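Long-range contact in alpha-fucosidase (PDB 2EAB), which probably hydrolyses alpha-1,2-fucosidic linkages to release L-fucose, this chain being the catalytic domain, of glycoside hydrolase family 95, cut from a longer protein: residues 674-686 with 700-713. Residues are numbered along the deposited sequence; the frame is centred on the assembly and turned at random.
With EDO (1,2-ethanediol), chain D.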
loop_
_atom_site.group_PDB
_atom_site.type_symbol
_atom_site.label_atom_id
_atom_site.label_comp_id
_atom_site.label_asym_id
_atom_site.label_seq_id
_atom_site.Cartn_x
_atom_site.Cartn_y
_atom_site.Cartn_z
ATOM N N ASP A 674 -6.532 5.846 -29.342
ATOM C CA ASP A 674 -5.983 7.175 -29.057
ATOM C C ASP A 674 -4.674 7.130 -28.251
ATOM O O ASP A 674 -4.110 8.174 -27.917
ATOM C CB ASP A 674 -7.034 8.099 -28.415
ATOM C CG ASP A 674 -7.397 7.706 -26.984
ATOM O OD1 ASP A 674 -6.733 6.839 -26.374
ATOM O OD2 ASP A 674 -8.368 8.291 -26.455
ATOM N N ASN A 675 -4.203 5.915 -27.959
ATOM C CA ASN A 675 -2.918 5.665 -27.272
ATOM C C ASN A 675 -2.895 5.989 -25.779
ATOM O O ASN A 675 -1.856 5.834 -25.123
ATOM C CB ASN A 675 -1.750 6.381 -27.966
ATOM C CG ASN A 675 -1.608 5.997 -29.423
ATOM O OD1 ASN A 675 -1.583 4.817 -29.774
ATOM N ND2 ASN A 675 -1.495 7.005 -30.283
ATOM N N GLN A 676 -4.032 6.416 -25.239
ATOM C CA GLN A 676 -4.091 6.898 -23.861
ATOM C C GLN A 676 -4.751 5.923 -22.886
ATOM O O GLN A 676 -5.407 6.345 -21.939
ATOM C CB GLN A 676 -4.810 8.247 -23.797
ATOM C CG GLN A 676 -4.079 9.404 -24.452
ATOM C CD GLN A 676 -4.829 10.708 -24.258
ATOM O OE1 GLN A 676 -4.961 11.205 -23.139
ATOM N NE2 GLN A 676 -5.343 11.258 -25.348
ATOM N N HIS A 677 -4.569 4.623 -23.103
ATOM C CA HIS A 677 -5.117 3.633 -22.175
ATOM C C HIS A 677 -4.658 3.897 -20.740
ATOM O O HIS A 677 -3.499 4.243 -20.504
ATOM C CB HIS A 677 -4.752 2.215 -22.606
ATOM C CG HIS A 677 -5.359 1.151 -21.744
ATOM N ND1 HIS A 677 -6.721 0.971 -21.634
ATOM C CD2 HIS A 677 -4.790 0.223 -20.936
ATOM C CE1 HIS A 677 -6.963 -0.022 -20.796
ATOM N NE2 HIS A 677 -5.809 -0.495 -20.361
ATOM N N ARG A 678 -5.574 3.733 -19.789
ATOM C CA ARG A 678 -5.319 4.087 -18.393
ATOM C C ARG A 678 -4.230 3.237 -17.730
ATOM O O ARG A 678 -3.403 3.756 -16.974
ATOM C CB ARG A 678 -6.612 4.027 -17.579
ATOM C CG ARG A 678 -6.480 4.592 -16.182
ATOM C CD ARG A 678 -7.839 4.802 -15.569
ATOM N NE ARG A 678 -7.753 5.449 -14.267
ATOM C CZ ARG A 678 -8.258 4.946 -13.145
ATOM N NH1 ARG A 678 -8.907 3.785 -13.156
ATOM N NH2 ARG A 678 -8.133 5.621 -12.013
ATOM N N HIS A 679 -4.236 1.937 -18.005
ATOM C CA HIS A 679 -3.193 1.048 -17.511
ATOM C C HIS A 679 -1.924 1.200 -18.342
ATOM O O HIS A 679 -1.985 1.536 -19.522
ATOM C CB HIS A 679 -3.646 -0.405 -17.597
ATOM C CG HIS A 679 -4.658 -0.799 -16.566
ATOM N ND1 HIS A 679 -5.990 -0.455 -16.651
ATOM C CD2 HIS A 679 -4.532 -1.545 -15.445
ATOM C CE1 HIS A 679 -6.636 -0.953 -15.612
ATOM N NE2 HIS A 679 -5.776 -1.619 -14.865
ATOM N N MET A 680 -0.785 0.923 -17.712
ATOM C CA MET A 680 0.510 0.851 -18.387
ATOM C C MET A 680 1.193 -0.417 -17.887
ATOM O O MET A 680 2.261 -0.372 -17.262
ATOM C CB MET A 680 1.365 2.086 -18.081
ATOM C CG MET A 680 0.632 3.413 -18.237
ATOM S SD MET A 680 1.691 4.861 -18.094
ATOM C CE MET A 680 2.398 4.609 -16.461
ATOM N N SER A 681 0.560 -1.553 -18.152
ATOM C CA SER A 681 0.980 -2.817 -17.553
ATOM C C SER A 681 2.352 -3.283 -18.020
ATOM O O SER A 681 3.021 -4.044 -17.332
ATOM C CB SER A 681 -0.065 -3.900 -17.815
ATOM O OG SER A 681 -1.308 -3.551 -17.232
ATOM N N HIS A 682 2.763 -2.807 -19.188
ATOM C CA HIS A 682 4.053 -3.174 -19.758
ATOM C C HIS A 682 5.226 -2.324 -19.258
ATOM O O HIS A 682 6.368 -2.530 -19.689
ATOM C CB HIS A 682 3.974 -3.110 -21.283
ATOM C CG HIS A 682 3.668 -1.747 -21.819
ATOM N ND1 HIS A 682 2.645 -0.965 -21.328
ATOM C CD2 HIS A 682 4.238 -1.041 -22.822
ATOM C CE1 HIS A 682 2.610 0.172 -21.999
ATOM N NE2 HIS A 682 3.567 0.151 -22.912
ATOM N N LEU A 683 4.960 -1.389 -18.348
ATOM C CA LEU A 683 6.019 -0.523 -17.836
ATOM C C LEU A 683 6.432 -0.824 -16.395
ATOM O O LEU A 683 7.158 -0.046 -15.785
ATOM C CB LEU A 683 5.651 0.955 -18.009
ATOM C CG LEU A 683 5.459 1.423 -19.457
ATOM C CD1 LEU A 683 5.135 2.899 -19.483
ATOM C CD2 LEU A 683 6.674 1.120 -20.337
ATOM N N LEU A 684 6.016 -1.971 -15.864
ATOM C CA LEU A 684 6.387 -2.346 -14.501
ATOM C C LEU A 684 7.887 -2.571 -14.327
ATOM O O LEU A 684 8.396 -2.509 -13.205
ATOM C CB LEU A 684 5.587 -3.563 -14.033
ATOM C CG LEU A 684 4.066 -3.389 -14.070
ATOM C CD1 LEU A 684 3.392 -4.619 -13.478
ATOM C CD2 LEU A 684 3.606 -2.116 -13.351
ATOM N N GLY A 685 8.586 -2.819 -15.431
ATOM C CA GLY A 685 10.045 -2.924 -15.415
ATOM C C GLY A 685 10.757 -1.598 -15.190
ATOM O O GLY A 685 11.918 -1.576 -14.765
ATOM N N LEU A 686 10.067 -0.500 -15.517
ATOM C CA LEU A 686 10.520 0.868 -15.239
ATOM C C LEU A 686 10.230 1.268 -13.790
ATOM O O LEU A 686 11.086 1.842 -13.107
ATOM C CB LEU A 686 9.848 1.854 -16.202
ATOM C CG LEU A 686 9.958 3.344 -15.847
ATOM C CD1 LEU A 686 11.375 3.848 -16.024
ATOM C CD2 LEU A 686 9.002 4.170 -16.685
ATOM N N MET A 700 15.361 3.267 -21.547
ATOM C CA MET A 700 14.745 4.441 -20.927
ATOM C C MET A 700 14.116 5.387 -21.957
ATOM O O MET A 700 13.013 5.896 -21.740
ATOM C CB MET A 700 15.725 5.195 -20.025
ATOM C CG MET A 700 15.084 6.351 -19.251
ATOM S SD MET A 700 13.678 5.846 -18.223
ATOM C CE MET A 700 14.560 5.060 -16.880
ATOM N N ASP A 701 14.802 5.623 -23.076
ATOM C CA ASP A 701 14.246 6.463 -24.139
ATOM C C ASP A 701 12.929 5.883 -24.648
ATOM O O ASP A 701 11.971 6.618 -24.897
ATOM C CB ASP A 701 15.226 6.609 -25.308
ATOM C CG ASP A 701 16.415 7.502 -24.981
ATOM O OD1 ASP A 701 16.415 8.174 -23.928
ATOM O OD2 ASP A 701 17.359 7.529 -25.799
ATOM N N ALA A 702 12.895 4.563 -24.793
ATOM C CA ALA A 702 11.691 3.867 -25.239
ATOM C C ALA A 702 10.567 3.950 -24.203
ATOM O O ALA A 702 9.393 4.126 -24.560
ATOM C CB ALA A 702 12.009 2.426 -25.577
ATOM N N ALA A 703 10.926 3.834 -22.925
ATOM C CA ALA A 703 9.945 3.947 -21.852
ATOM C C ALA A 703 9.361 5.353 -21.786
ATOM O O ALA A 703 8.155 5.521 -21.592
ATOM C CB ALA A 703 10.553 3.538 -20.519
ATOM N N LYS A 704 10.216 6.359 -21.966
ATOM C CA LYS A 704 9.751 7.743 -22.015
ATOM C C LYS A 704 8.777 7.957 -23.183
ATOM O O LYS A 704 7.765 8.639 -23.029
ATOM C CB LYS A 704 10.935 8.710 -22.106
ATOM C CG LYS A 704 11.762 8.851 -20.829
ATOM C CD LYS A 704 12.944 9.781 -21.103
ATOM C CE LYS A 704 13.909 9.904 -19.940
ATOM N NZ LYS A 704 15.065 10.775 -20.310
ATOM N N THR A 705 9.081 7.358 -24.332
ATOM C CA THR A 705 8.189 7.419 -25.493
ATOM C C THR A 705 6.841 6.772 -25.170
ATOM O O THR A 705 5.787 7.351 -25.435
ATOM C CB THR A 705 8.847 6.769 -26.714
ATOM O OG1 THR A 705 9.989 7.552 -27.082
ATOM C CG2 THR A 705 7.891 6.701 -27.902
ATOM N N SER A 706 6.883 5.584 -24.565
ATOM C CA SER A 706 5.663 4.903 -24.132
ATOM C C SER A 706 4.844 5.753 -23.165
ATOM O O SER A 706 3.621 5.858 -23.309
ATOM C CB SER A 706 5.998 3.559 -23.488
ATOM O OG SER A 706 6.431 2.630 -24.460
ATOM N N LEU A 707 5.515 6.343 -22.175
ATOM C CA LEU A 707 4.857 7.211 -21.205
ATOM C C LEU A 707 4.214 8.429 -21.855
ATOM O O LEU A 707 3.104 8.807 -21.491
ATOM C CB LEU A 707 5.845 7.673 -20.133
ATOM C CG LEU A 707 6.262 6.658 -19.070
ATOM C CD1 LEU A 707 7.435 7.200 -18.287
ATOM C CD2 LEU A 707 5.110 6.320 -18.134
ATOM N N ARG A 708 4.913 9.045 -22.809
ATOM C CA ARG A 708 4.385 10.235 -23.476
ATOM C C ARG A 708 3.079 9.929 -24.204
ATOM O O ARG A 708 2.110 10.680 -24.074
ATOM C CB ARG A 708 5.410 10.861 -24.426
ATOM C CG ARG A 708 6.547 11.595 -23.718
ATOM C CD ARG A 708 7.335 12.497 -24.666
ATOM N NE ARG A 708 7.788 11.797 -25.867
ATOM C CZ ARG A 708 8.927 11.116 -25.971
ATOM N NH1 ARG A 708 9.760 11.028 -24.941
ATOM N NH2 ARG A 708 9.235 10.519 -27.117
ATOM N N TYR A 709 3.047 8.829 -24.953
ATOM C CA TYR A 709 1.818 8.432 -25.631
ATOM C C TYR A 709 0.680 8.174 -24.644
ATOM O O TYR A 709 -0.462 8.559 -24.894
ATOM C CB TYR A 709 2.037 7.198 -26.500
ATOM C CG TYR A 709 2.677 7.467 -27.842
ATOM C CD1 TYR A 709 1.987 8.152 -28.846
ATOM C CD2 TYR A 709 3.960 7.005 -28.124
ATOM C CE1 TYR A 709 2.572 8.388 -30.092
ATOM C CE2 TYR A 709 4.552 7.232 -29.364
ATOM C CZ TYR A 709 3.854 7.924 -30.344
ATOM O OH TYR A 709 4.433 8.152 -31.573
ATOM N N ARG A 710 0.987 7.526 -23.523
ATOM C CA ARG A 710 -0.053 7.204 -22.545
ATOM C C ARG A 710 -0.560 8.408 -21.751
ATOM O O ARG A 710 -1.733 8.449 -21.379
ATOM C CB ARG A 710 0.423 6.125 -21.578
ATOM C CG ARG A 710 -0.654 5.106 -21.220
ATOM C CD ARG A 710 -0.925 4.146 -22.375
ATOM N NE ARG A 710 -1.044 2.762 -21.912
ATOM C CZ ARG A 710 -0.625 1.699 -22.591
ATOM N NH1 ARG A 710 -0.058 1.833 -23.787
ATOM N NH2 ARG A 710 -0.768 0.489 -22.058
ATOM N N CYS A 711 0.311 9.388 -21.510
ATOM C CA CYS A 711 0.052 10.429 -20.508
ATOM C C CYS A 711 -0.332 11.796 -21.066
ATOM O O CYS A 711 -0.755 12.674 -20.311
ATOM C CB CYS A 711 1.263 10.580 -19.583
ATOM S SG CYS A 711 1.577 9.137 -18.555
ATOM N N PHE A 712 -0.176 11.968 -22.377
ATOM C CA PHE A 712 -0.437 13.240 -23.045
ATOM C C PHE A 712 -1.562 13.127 -24.070
ATOM O O PHE A 712 -1.719 12.097 -24.732
ATOM C CB PHE A 712 0.831 13.744 -23.747
ATOM C CG PHE A 712 1.877 14.293 -22.814
ATOM C CD1 PHE A 712 2.016 15.666 -22.643
ATOM C CD2 PHE A 712 2.734 13.445 -22.115
ATOM C CE1 PHE A 712 2.984 16.186 -21.784
ATOM C CE2 PHE A 712 3.707 13.955 -21.256
ATOM C CZ PHE A 712 3.830 15.332 -21.088
ATOM N N LYS A 713 -2.348 14.193 -24.184
ATOM C CA LYS A 713 -3.262 14.371 -25.306
ATOM C C LYS A 713 -2.699 15.562 -26.062
ATOM O O LYS A 713 -2.754 16.693 -25.575
ATOM C CB LYS A 713 -4.688 14.641 -24.820
ATOM C CG LYS A 713 -5.723 14.752 -25.941
ATOM C CD LYS A 713 -7.112 15.088 -25.412
ATOM C CE LYS A 713 -7.871 13.848 -24.958
ATOM N NZ LYS A 713 -9.268 14.174 -24.552
HETATM C C1 EDO D . -0.918 -3.538 -13.731
HETATM O O1 EDO D . -1.534 -2.522 -14.668
HETATM C C2 EDO D . -1.946 -4.737 -13.685
HETATM O O2 EDO D . -3.179 -4.279 -12.963
HETATM O O HOH W 1 -0.097 3.922 -25.829
HETATM O O HOH W 2 -3.723 10.062 -20.488
HETATM O O HOH W 3 -1.656 -1.695 -20.096
HETATM O O HOH W 4 3.965 1.804 -25.250
#
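R710 reaches from the helix into the loop 674-686 and meets it at every step of its side chain. Its CB lies 3.9 Å from SD of M680; CG then slides past CG of M680 and comes close to the carbonyl O of H677. CD of R710 lies 3.2 Å from that O of H677, with O of N675 next, and bends at chi2 (74°) and chi3 (137°) bring the guanidinium in against the carbonyl of H679. NE of R710 is 2.8 Å from O of H679 and NH2 of R710 3.0 Å from it; this shared acceptor lies in the guanidinium plane, NE approaching in the carbonyl plane, NH2 tilted 33° from it. CE1 of H682 covers one face, 3.4 Å from NH2 of R710. CB of H677 covers the other, which with the paired bonds limits rotation. A water links NH1 to O of N675, and NH2 also forms a salt bridge with E652. Back toward the helix start the contact turns apolar: CD2 of L707 meets CE of M680 and CD1 of L683. A buried arginine thus ties the loop preceding helix 697-711 back onto that helix in the helical family 95 catalytic region, between helices 577-596 and 722-734, which touch S681 and L707 respectively.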